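Local coordinates for uncharacterized protein (Bacteroides ovatus, PDB 4FS7) that is of unknown function but, as an extracellular leucine-rich repeat protein of the BspA type, probably binds other proteins, at residues D7-N12 with L42-P47; S23-F28 with A65-C70; T74-P79 with S94-I99. One frame throughout, in Å; residues are numbered along the deposited sequence. Where two conformers were deposited one is given.

Contact 1. Residues D7-N12 with L42-P47; sequences DEITYN and LVVNIP
Ile9 reaches across from strand 9-13 to the strand 42-45 and the residues that follow it, Ile46 and Pro47, at the N-terminal end of a solenoid built from BspA-type leucine-rich repeats. The two strands belong to different sheets and exchange no hydrogen bond here; one methyl group does most of the work. CG1 of Ile9 lies anti to its carbonyl carbon (chi1 -58°), and the chain stays extended beyond it (chi2 170°), which carries CD1 out to the facing backbone. There CD1 of Ile9 lies 3.4 Å from the carbonyl oxygen of Asn45. CG1 of Ile46 is 4.0 Å from CD1 of Ile9, and CG1 of Val44 packs against the same methyl only slightly farther off. Val22 of strand 19-25 touches both Ile9 and Ile46, so the methyl is part of a wider apolar layer. In the second meeting the side chains of Tyr11 and Pro47 come from opposite directions, the phenol presenting its oxygen to the proline ring. The Tyr11 ring also meets that of Phe4, their planes about 20° apart. The approach to Pro47 ends with Tyr11 OH 3.2 Å from Pro47 CD and 3.3 Å from Pro47 CG.

Contact 2. Residues S23-F28 with A65-C70; sequences SGLREF and AAFQGC
Leu25 and Phe67 bring their side chains together at about a right angle, two residues on separate pieces of chain sharing one apolar patch. In both, CG stands anti to the carbonyl carbon and beside the backbone N (chi1 -71° for Leu25, -64° for Phe67). The leucine branch point meets the ring at its edge and not over a face: CG of Leu25 lies 3.5 Å from CE1 of Phe67, and CD2 of Leu25, in the ring plane, is 3.7 Å from the same carbon. CD1 of Leu25 stays beside this edge too, 4.1 Å from CE1 of Phe67. Val44 of strand 42-45 touches both Leu25 and Phe67. Shortened to alanine, this position would probably leave the CD1-CE1 edge of Phe67 without the leucine methyls and open a gap between the ring and Val44.

The backbones meet just before this patch. Gly24 passes so near the 65-70 turn that its CA makes a CH...O contact with O of Ala66 at 3.3 Å, and its extended backbone, with phi at 155°, would jam a side chain against the preceding carbonyl. No direct hydrogen bond joins the segments. Instead, a water accepts from N of Leu25 at 3.0 Å and donates to O of Ala66 at 3.1 Å. CB of Ser23 points away from the turn, and its OG is hydrogen-bonded to Thr10 and Asn12.

Opposite Ser23 and Gly24 stands Thr10, to which both residues are paired, making a classic beta bulge. In the 65-70 segment, a type I turn from Ala65 to Gln68 runs into a type II turn from Phe67 to Cys70, the compact helix-free connection that leads toward the next strand of this leucine-rich repeat solenoid.

Contact 3. Residues T74-P79 with S94-I99; sequences TEIKIP and SKLEII
Parallel pairing between neighbouring strands of the solenoid sheet, the second short and weakly bonded, joins Thr74-Pro79 to Ser94-Ile99, and it starts at a forked acceptor. The carbonyl oxygen of Thr74 accepts from N of Glu97 at 2.8 Å, a donor standing above the carbonyl plane. N of Ile98 lies in that plane, 3.2 Å from O of Thr74. One step on, Ile76 N returns a bond to O of Ile98 at 2.9 Å, nearly in line with the C=O. Glu75 thereby pairs with Ile98 as a parallel bridge, within the sheet where strand 73-77 lies between 42-45 and 98-99, consistent with stacked leucine-rich repeats. On the face carrying these two residues, the extended Glu75 side chain passes at a slant over Ile98; its CG is anti to the backbone N (chi1 172°), and OE2 of Glu75 comes within 3.4 Å of CG2 of Ile98 in one conformer of that isoleucine. The other face is apolar and interior. Ile76 and Ile99 lie side by side, pointing the same way, with CB of Ile76 4.0 Å from CD1 of Ile99. Leu96 comes in across Ile76, its CD1 3.8 Å from CG1 of Ile76. Phe90 touches both Ile76 and Ile99, and Ile78 adds its CD1, 4.0 Å from CD1 of Ile99.

All three contacts gather at the N-terminal end of the elongated chain. The centres of contact 1 and contact 2 are about 9 Å apart; contact 3 has its centre about 12 Å from that of contact 1 and about 13 Å from that of contact 2. Along the chain, contacts 1 and 2 interlock, their segments alternating, whereas contact 3 opens only after both have closed. Strands 9-13 and 19-25 are antiparallel neighbours in the mixed sheet, tying contact 1 to contact 2. Contacts 1 and 3 share the parallel sheet through strands 42-45 and 73-77, joined by backbone bonds such as Val44 N to Glu75 O. Together they show a mixed N-terminal sheet passing into repeat-by-repeat parallel stacking.

Contact 1. Residues D7-N12 with L42-P47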
loop_
_atom_site.group_PDB
_atom_site.type_symbol
_atom_site.label_atom_id
_atom_site.label_comp_id
_atom_site.label_asym_id
_atom_site.label_seq_id
_atom_site.Cartn_x
_atom_site.Cartn_y
_atom_site.Cartn_z
ATOM N N ASP A 7 -37.903 -0.379 24.527
ATOM C CA ASP A 7 -36.869 -1.040 25.309
ATOM C C ASP A 7 -35.587 -0.185 25.247
ATOM O O ASP A 7 -35.624 1.019 25.594
ATOM C CB ASP A 7 -36.701 -2.501 24.863
ATOM C CG ASP A 7 -37.992 -3.313 25.035
ATOM O OD1 ASP A 7 -38.636 -3.167 26.097
ATOM O OD2 ASP A 7 -38.399 -4.072 24.123
ATOM N N GLU A 8 -34.468 -0.768 24.817
ATOM C CA GLU A 8 -33.191 -0.062 24.854
ATOM C C GLU A 8 -32.876 0.719 23.577
ATOM O O GLU A 8 -31.825 1.334 23.488
ATOM C CB GLU A 8 -32.049 -1.050 25.149
ATOM C CG GLU A 8 -32.171 -1.790 26.483
ATOM C CD GLU A 8 -32.098 -0.862 27.700
ATOM O OE1 GLU A 8 -31.384 0.172 27.650
ATOM O OE2 GLU A 8 -32.761 -1.176 28.716
ATOM N N ILE A 9 -33.786 0.758 22.611
ATOM C CA ILE A 9 -33.457 1.209 21.246
ATOM C C ILE A 9 -34.309 2.401 20.837
ATOM O O ILE A 9 -35.516 2.453 21.156
ATOM C CB ILE A 9 -33.648 0.069 20.238
ATOM C CG1 ILE A 9 -32.759 -1.116 20.665
ATOM C CG2 ILE A 9 -33.282 0.526 18.789
ATOM C CD1 ILE A 9 -33.025 -2.388 19.916
ATOM N N THR A 10 -33.700 3.365 20.153
ATOM C CA THR A 10 -34.409 4.518 19.635
ATOM C C THR A 10 -34.636 4.396 18.125
ATOM O O THR A 10 -33.826 3.784 17.420
ATOM C CB THR A 10 -33.736 5.877 19.983
ATOM O OG1 THR A 10 -32.542 6.066 19.179
ATOM C CG2 THR A 10 -33.399 5.927 21.450
ATOM N N TYR A 11 -35.726 5.000 17.650
ATOM C CA TYR A 11 -36.222 4.869 16.304
ATOM C C TYR A 11 -36.581 6.213 15.736
ATOM O O TYR A 11 -37.086 7.101 16.464
ATOM C CB TYR A 11 -37.456 3.944 16.247
ATOM C CG TYR A 11 -37.169 2.538 16.732
ATOM C CD1 TYR A 11 -36.699 1.585 15.822
ATOM C CD2 TYR A 11 -37.282 2.165 18.063
ATOM C CE1 TYR A 11 -36.394 0.318 16.223
ATOM C CE2 TYR A 11 -37.017 0.880 18.464
ATOM C CZ TYR A 11 -36.508 -0.043 17.539
ATOM O OH TYR A 11 -36.205 -1.320 17.990
ATOM N N ASN A 12 -36.383 6.338 14.436
ATOM C CA ASN A 12 -36.876 7.448 13.653
ATOM C C ASN A 12 -37.807 6.945 12.545
ATOM O O ASN A 12 -37.524 5.938 11.903
ATOM C CB ASN A 12 -35.752 8.254 12.992
ATOM C CG ASN A 12 -34.852 8.954 13.973
ATOM O OD1 ASN A 12 -35.065 8.940 15.166
ATOM N ND2 ASN A 12 -33.745 9.483 13.456
ATOM N N LEU A 42 -22.942 -6.201 26.782
ATOM C CA LEU A 42 -24.107 -5.436 26.470
ATOM C C LEU A 42 -24.564 -5.829 25.092
ATOM O O LEU A 42 -23.869 -5.580 24.103
ATOM C CB LEU A 42 -23.773 -3.956 26.548
ATOM C CG LEU A 42 -24.797 -2.932 26.049
ATOM C CD1 LEU A 42 -26.186 -3.117 26.699
ATOM C CD2 LEU A 42 -24.252 -1.518 26.265
ATOM N N VAL A 43 -25.708 -6.495 25.029
ATOM C CA VAL A 43 -26.275 -7.000 23.800
ATOM C C VAL A 43 -27.446 -6.129 23.342
ATOM O O VAL A 43 -28.400 -5.868 24.103
ATOM C CB VAL A 43 -26.786 -8.442 23.993
ATOM C CG1 VAL A 43 -27.448 -8.933 22.716
ATOM C CG2 VAL A 43 -25.639 -9.362 24.429
ATOM N N VAL A 44 -27.378 -5.689 22.090
ATOM C CA VAL A 44 -28.448 -4.890 21.489
ATOM C C VAL A 44 -29.228 -5.798 20.572
ATOM O O VAL A 44 -28.718 -6.286 19.563
ATOM C CB VAL A 44 -27.901 -3.702 20.712
ATOM C CG1 VAL A 44 -29.003 -2.897 20.014
ATOM C CG2 VAL A 44 -27.123 -2.785 21.641
ATOM N N ASN A 45 -30.485 -6.049 20.929
ATOM C CA ASN A 45 -31.309 -6.978 20.218
ATOM C C ASN A 45 -32.365 -6.230 19.404
ATOM O O ASN A 45 -33.389 -5.806 19.968
ATOM C CB ASN A 45 -31.938 -7.920 21.228
ATOM C CG ASN A 45 -32.239 -9.234 20.643
ATOM O OD1 ASN A 45 -32.661 -9.320 19.474
ATOM N ND2 ASN A 45 -32.003 -10.305 21.423
ATOM N N ILE A 46 -32.131 -6.000 18.108
ATOM C CA ILE A 46 -33.012 -5.157 17.340
ATOM C C ILE A 46 -34.202 -5.997 16.837
ATOM O O ILE A 46 -34.006 -6.980 16.127
ATOM C CB ILE A 46 -32.289 -4.516 16.122
ATOM C CG1 ILE A 46 -31.103 -3.639 16.579
ATOM C CG2 ILE A 46 -33.273 -3.762 15.244
ATOM C CD1 ILE A 46 -30.175 -3.199 15.452
ATOM N N PRO A 47 -35.435 -5.595 17.170
ATOM C CA PRO A 47 -36.595 -6.371 16.706
ATOM C C PRO A 47 -36.936 -6.036 15.249
ATOM O O PRO A 47 -36.590 -4.949 14.734
ATOM C CB PRO A 47 -37.685 -5.917 17.666
ATOM C CG PRO A 47 -37.344 -4.465 17.935
ATOM C CD PRO A 47 -35.840 -4.467 18.021
#

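Contact 2. Residues S23-F28 with A65-C70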
loop_
_atom_site.group_PDB
_atom_site.type_symbol
_atom_site.label_atom_id
_atom_site.label_comp_id
_atom_site.label_asym_id
_atom_site.label_seq_id
_atom_site.Cartn_x
_atom_site.Cartn_y
_atom_site.Cartn_z
ATOM N N SER A 23 -32.209 4.441 15.208
ATOM C CA SER A 23 -31.448 5.670 15.282
ATOM C C SER A 23 -30.447 5.708 16.421
ATOM O O SER A 23 -29.652 6.655 16.489
ATOM C CB SER A 23 -32.377 6.858 15.300
ATOM O OG SER A 23 -33.143 6.836 16.476
ATOM N N GLY A 24 -30.406 4.703 17.269
ATOM C CA GLY A 24 -29.469 4.710 18.378
ATOM C C GLY A 24 -29.938 3.850 19.525
ATOM O O GLY A 24 -30.898 3.078 19.407
ATOM N N LEU A 25 -29.251 4.007 20.649
ATOM C CA LEU A 25 -29.591 3.388 21.910
ATOM C C LEU A 25 -30.050 4.434 22.905
ATOM O O LEU A 25 -29.653 5.580 22.842
ATOM C CB LEU A 25 -28.383 2.692 22.529
ATOM C CG LEU A 25 -27.924 1.424 21.840
ATOM C CD1 LEU A 25 -26.646 0.908 22.479
ATOM C CD2 LEU A 25 -29.029 0.370 21.900
ATOM N N ARG A 26 -30.910 3.990 23.809
ATOM C CA ARG A 26 -31.240 4.731 25.006
ATOM C C ARG A 26 -29.949 5.143 25.731
ATOM O O ARG A 26 -29.043 4.327 25.937
ATOM C CB ARG A 26 -32.124 3.842 25.888
ATOM C CG ARG A 26 -32.706 4.493 27.078
ATOM C CD ARG A 26 -33.801 3.626 27.649
ATOM N NE ARG A 26 -33.259 2.525 28.452
ATOM C CZ ARG A 26 -33.513 2.311 29.748
ATOM N NH1 ARG A 26 -34.320 3.108 30.437
ATOM N NH2 ARG A 26 -32.958 1.267 30.365
ATOM N N GLU A 27 -29.886 6.416 26.100
ATOM C CA GLU A 27 -28.716 6.973 26.760
ATOM C C GLU A 27 -29.093 7.578 28.100
ATOM O O GLU A 27 -30.094 8.288 28.209
ATOM C CB GLU A 27 -28.091 8.042 25.872
ATOM C CG GLU A 27 -27.528 7.486 24.560
ATOM C CD GLU A 27 -26.907 8.559 23.702
ATOM O OE1 GLU A 27 -27.659 9.364 23.099
ATOM O OE2 GLU A 27 -25.660 8.599 23.634
ATOM N N PHE A 28 -28.303 7.264 29.119
ATOM C CA PHE A 28 -28.444 7.970 30.408
ATOM C C PHE A 28 -27.541 9.213 30.426
ATOM O O PHE A 28 -26.347 9.147 30.038
ATOM C CB PHE A 28 -28.166 7.014 31.568
ATOM C CG PHE A 28 -29.118 5.853 31.615
ATOM C CD1 PHE A 28 -28.852 4.690 30.901
ATOM C CD2 PHE A 28 -30.306 5.940 32.324
ATOM C CE1 PHE A 28 -29.737 3.632 30.913
ATOM C CE2 PHE A 28 -31.200 4.876 32.346
ATOM C CZ PHE A 28 -30.912 3.722 31.640
ATOM N N ALA A 65 -24.815 6.835 11.347
ATOM C CA ALA A 65 -24.154 6.996 12.634
ATOM C C ALA A 65 -24.982 6.528 13.840
ATOM O O ALA A 65 -24.763 6.988 14.949
ATOM C CB ALA A 65 -23.656 8.460 12.828
ATOM N N ALA A 66 -25.848 5.524 13.648
ATOM C CA ALA A 66 -26.795 5.197 14.710
ATOM C C ALA A 66 -26.108 4.771 16.008
ATOM O O ALA A 66 -26.482 5.222 17.109
ATOM C CB ALA A 66 -27.753 4.094 14.228
ATOM N N PHE A 67 -25.059 3.951 15.888
ATOM C CA PHE A 67 -24.332 3.446 17.053
ATOM C C PHE A 67 -22.906 4.030 17.161
ATOM O O PHE A 67 -22.063 3.495 17.876
ATOM C CB PHE A 67 -24.268 1.922 17.085
ATOM C CG PHE A 67 -25.607 1.268 17.216
ATOM C CD1 PHE A 67 -26.201 1.095 18.450
ATOM C CD2 PHE A 67 -26.283 0.866 16.075
ATOM C CE1 PHE A 67 -27.453 0.488 18.525
ATOM C CE2 PHE A 67 -27.503 0.295 16.133
ATOM C CZ PHE A 67 -28.103 0.091 17.369
ATOM N N GLN A 68 -22.662 5.129 16.462
ATOM C CA GLN A 68 -21.334 5.752 16.447
ATOM C C GLN A 68 -20.888 6.095 17.871
ATOM O O GLN A 68 -21.630 6.754 18.634
ATOM C CB GLN A 68 -21.365 6.988 15.572
ATOM C CG GLN A 68 -20.080 7.760 15.506
ATOM C CD GLN A 68 -20.190 8.965 14.601
ATOM O OE1 GLN A 68 -21.054 9.817 14.790
ATOM N NE2 GLN A 68 -19.304 9.057 13.618
ATOM N N GLY A 69 -19.706 5.609 18.255
ATOM C CA GLY A 69 -19.147 5.884 19.573
ATOM C C GLY A 69 -19.727 5.094 20.720
ATOM O O GLY A 69 -19.453 5.414 21.867
ATOM N N CYS A 70 -20.514 4.067 20.435
ATOM C CA CYS A 70 -21.106 3.228 21.485
ATOM C C CYS A 70 -20.091 2.186 21.932
ATOM O O CYS A 70 -20.190 1.011 21.608
ATOM C CB CYS A 70 -22.396 2.568 20.987
ATOM S SG CYS A 70 -23.768 3.706 20.635
HETATM O O HOH W 1 -27.300 7.849 17.601
HETATM O O HOH W 2 -26.590 5.418 20.216
#

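Contact 3. Residues T74-P79 with S94-I99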
loop_
_atom_site.group_PDB
_atom_site.type_symbol
_atom_site.label_atom_id
_atom_site.label_comp_id
_atom_site.label_asym_id
_atom_site.label_seq_id
_atom_site.Cartn_x
_atom_site.Cartn_y
_atom_site.Cartn_z
ATOM N N THR A 74 -21.284 -4.963 23.061
ATOM C CA THR A 74 -20.488 -6.116 22.710
ATOM C C THR A 74 -21.085 -6.976 21.599
ATOM O O THR A 74 -20.360 -7.696 20.932
ATOM C CB THR A 74 -20.158 -6.975 23.924
ATOM O OG1 THR A 74 -21.350 -7.571 24.443
ATOM C CG2 THR A 74 -19.427 -6.113 25.014
ATOM N N GLU A 75 -22.401 -6.917 21.428
ATOM C CA GLU A 75 -23.095 -7.705 20.411
ATOM C C GLU A 75 -24.295 -6.912 19.896
ATOM O O GLU A 75 -25.028 -6.328 20.716
ATOM C CB GLU A 75 -23.585 -9.024 20.997
ATOM C CG GLU A 75 -24.472 -9.805 20.033
ATOM C CD GLU A 75 -24.809 -11.234 20.480
ATOM O OE1 GLU A 75 -24.533 -11.602 21.643
ATOM O OE2 GLU A 75 -25.390 -11.965 19.642
ATOM N N ILE A 76 -24.498 -6.914 18.570
ATOM C CA ILE A 76 -25.720 -6.382 17.977
ATOM C C ILE A 76 -26.323 -7.480 17.118
ATOM O O ILE A 76 -25.634 -8.123 16.322
ATOM C CB ILE A 76 -25.414 -5.126 17.111
ATOM C CG1 ILE A 76 -24.765 -4.016 17.964
ATOM C CG2 ILE A 76 -26.674 -4.643 16.382
ATOM C CD1 ILE A 76 -24.256 -2.810 17.228
ATOM N N LYS A 77 -27.605 -7.725 17.356
ATOM C CA LYS A 77 -28.402 -8.685 16.613
ATOM C C LYS A 77 -29.314 -7.909 15.670
ATOM O O LYS A 77 -30.167 -7.130 16.123
ATOM C CB LYS A 77 -29.212 -9.548 17.586
ATOM C CG LYS A 77 -28.368 -10.301 18.635
ATOM C CD LYS A 77 -29.238 -11.155 19.531
ATOM C CE LYS A 77 -28.518 -12.379 20.024
ATOM N NZ LYS A 77 -29.481 -13.460 20.401
ATOM N N ILE A 78 -29.152 -8.122 14.377
ATOM C CA ILE A 78 -29.877 -7.393 13.369
ATOM C C ILE A 78 -30.893 -8.316 12.690
ATOM O O ILE A 78 -30.516 -9.358 12.191
ATOM C CB ILE A 78 -28.927 -6.784 12.306
ATOM C CG1 ILE A 78 -27.836 -5.922 12.946
ATOM C CG2 ILE A 78 -29.716 -5.979 11.292
ATOM C CD1 ILE A 78 -26.873 -5.178 11.965
ATOM N N PRO A 79 -32.184 -7.951 12.678
ATOM C CA PRO A 79 -33.181 -8.831 12.099
ATOM C C PRO A 79 -33.139 -8.814 10.567
ATOM O O PRO A 79 -32.610 -7.893 9.957
ATOM C CB PRO A 79 -34.501 -8.228 12.610
ATOM C CG PRO A 79 -34.202 -6.766 12.696
ATOM C CD PRO A 79 -32.774 -6.709 13.183
ATOM N N SER A 94 -15.869 0.117 19.894
ATOM C CA SER A 94 -14.592 -0.564 20.155
ATOM C C SER A 94 -14.645 -1.812 20.991
ATOM O O SER A 94 -13.637 -2.504 21.087
ATOM C CB SER A 94 -13.539 0.389 20.700
ATOM O OG SER A 94 -14.100 1.240 21.635
ATOM N N LYS A 95 -15.807 -2.134 21.573
ATOM C CA LYS A 95 -15.994 -3.398 22.254
ATOM C C LYS A 95 -16.894 -4.367 21.482
ATOM O O LYS A 95 -17.099 -5.487 21.926
ATOM C CB LYS A 95 -16.490 -3.127 23.669
ATOM C CG LYS A 95 -15.435 -2.319 24.468
ATOM C CD LYS A 95 -15.778 -2.175 25.944
ATOM C CE LYS A 95 -15.903 -3.501 26.639
ATOM N NZ LYS A 95 -15.921 -3.276 28.115
ATOM N N LEU A 96 -17.350 -3.967 20.294
ATOM C CA LEU A 96 -18.254 -4.800 19.508
ATOM C C LEU A 96 -17.511 -6.068 19.034
ATOM O O LEU A 96 -16.509 -5.947 18.325
ATOM C CB LEU A 96 -18.815 -4.021 18.304
ATOM C CG LEU A 96 -19.773 -4.749 17.359
ATOM C CD1 LEU A 96 -21.096 -5.113 18.107
ATOM C CD2 LEU A 96 -20.052 -3.908 16.100
ATOM N N GLU A 97 -18.030 -7.256 19.384
ATOM C CA GLU A 97 -17.405 -8.534 19.067
ATOM C C GLU A 97 -18.249 -9.399 18.129
ATOM O O GLU A 97 -17.714 -10.162 17.358
ATOM C CB GLU A 97 -17.123 -9.340 20.332
ATOM C CG GLU A 97 -16.134 -8.702 21.294
ATOM C CD GLU A 97 -15.953 -9.529 22.572
ATOM O OE1 GLU A 97 -16.063 -10.751 22.488
ATOM O OE2 GLU A 97 -15.722 -8.964 23.667
ATOM N N ILE A 98 -19.569 -9.249 18.216
ATOM C CA ILE A 98 -20.548 -10.122 17.568
ATOM C C ILE A 98 -21.556 -9.255 16.777
ATOM O O ILE A 98 -22.274 -8.454 17.407
ATOM C CB ILE A 98 -21.358 -10.953 18.634
ATOM C CG1 ILE A 98 -20.453 -11.898 19.411
ATOM C CG2 ILE A 98 -22.492 -11.750 17.962
ATOM C CD1 ILE A 98 -19.424 -12.523 18.531
ATOM N N ILE A 99 -21.641 -9.408 15.449
ATOM C CA ILE A 99 -22.675 -8.716 14.644
ATOM C C ILE A 99 -22.925 -9.511 13.393
ATOM O O ILE A 99 -22.015 -10.153 12.872
ATOM C CB ILE A 99 -22.257 -7.268 14.284
ATOM C CG1 ILE A 99 -23.486 -6.467 13.826
ATOM C CG2 ILE A 99 -21.091 -7.244 13.288
ATOM C CD1 ILE A 99 -23.257 -4.925 13.755
#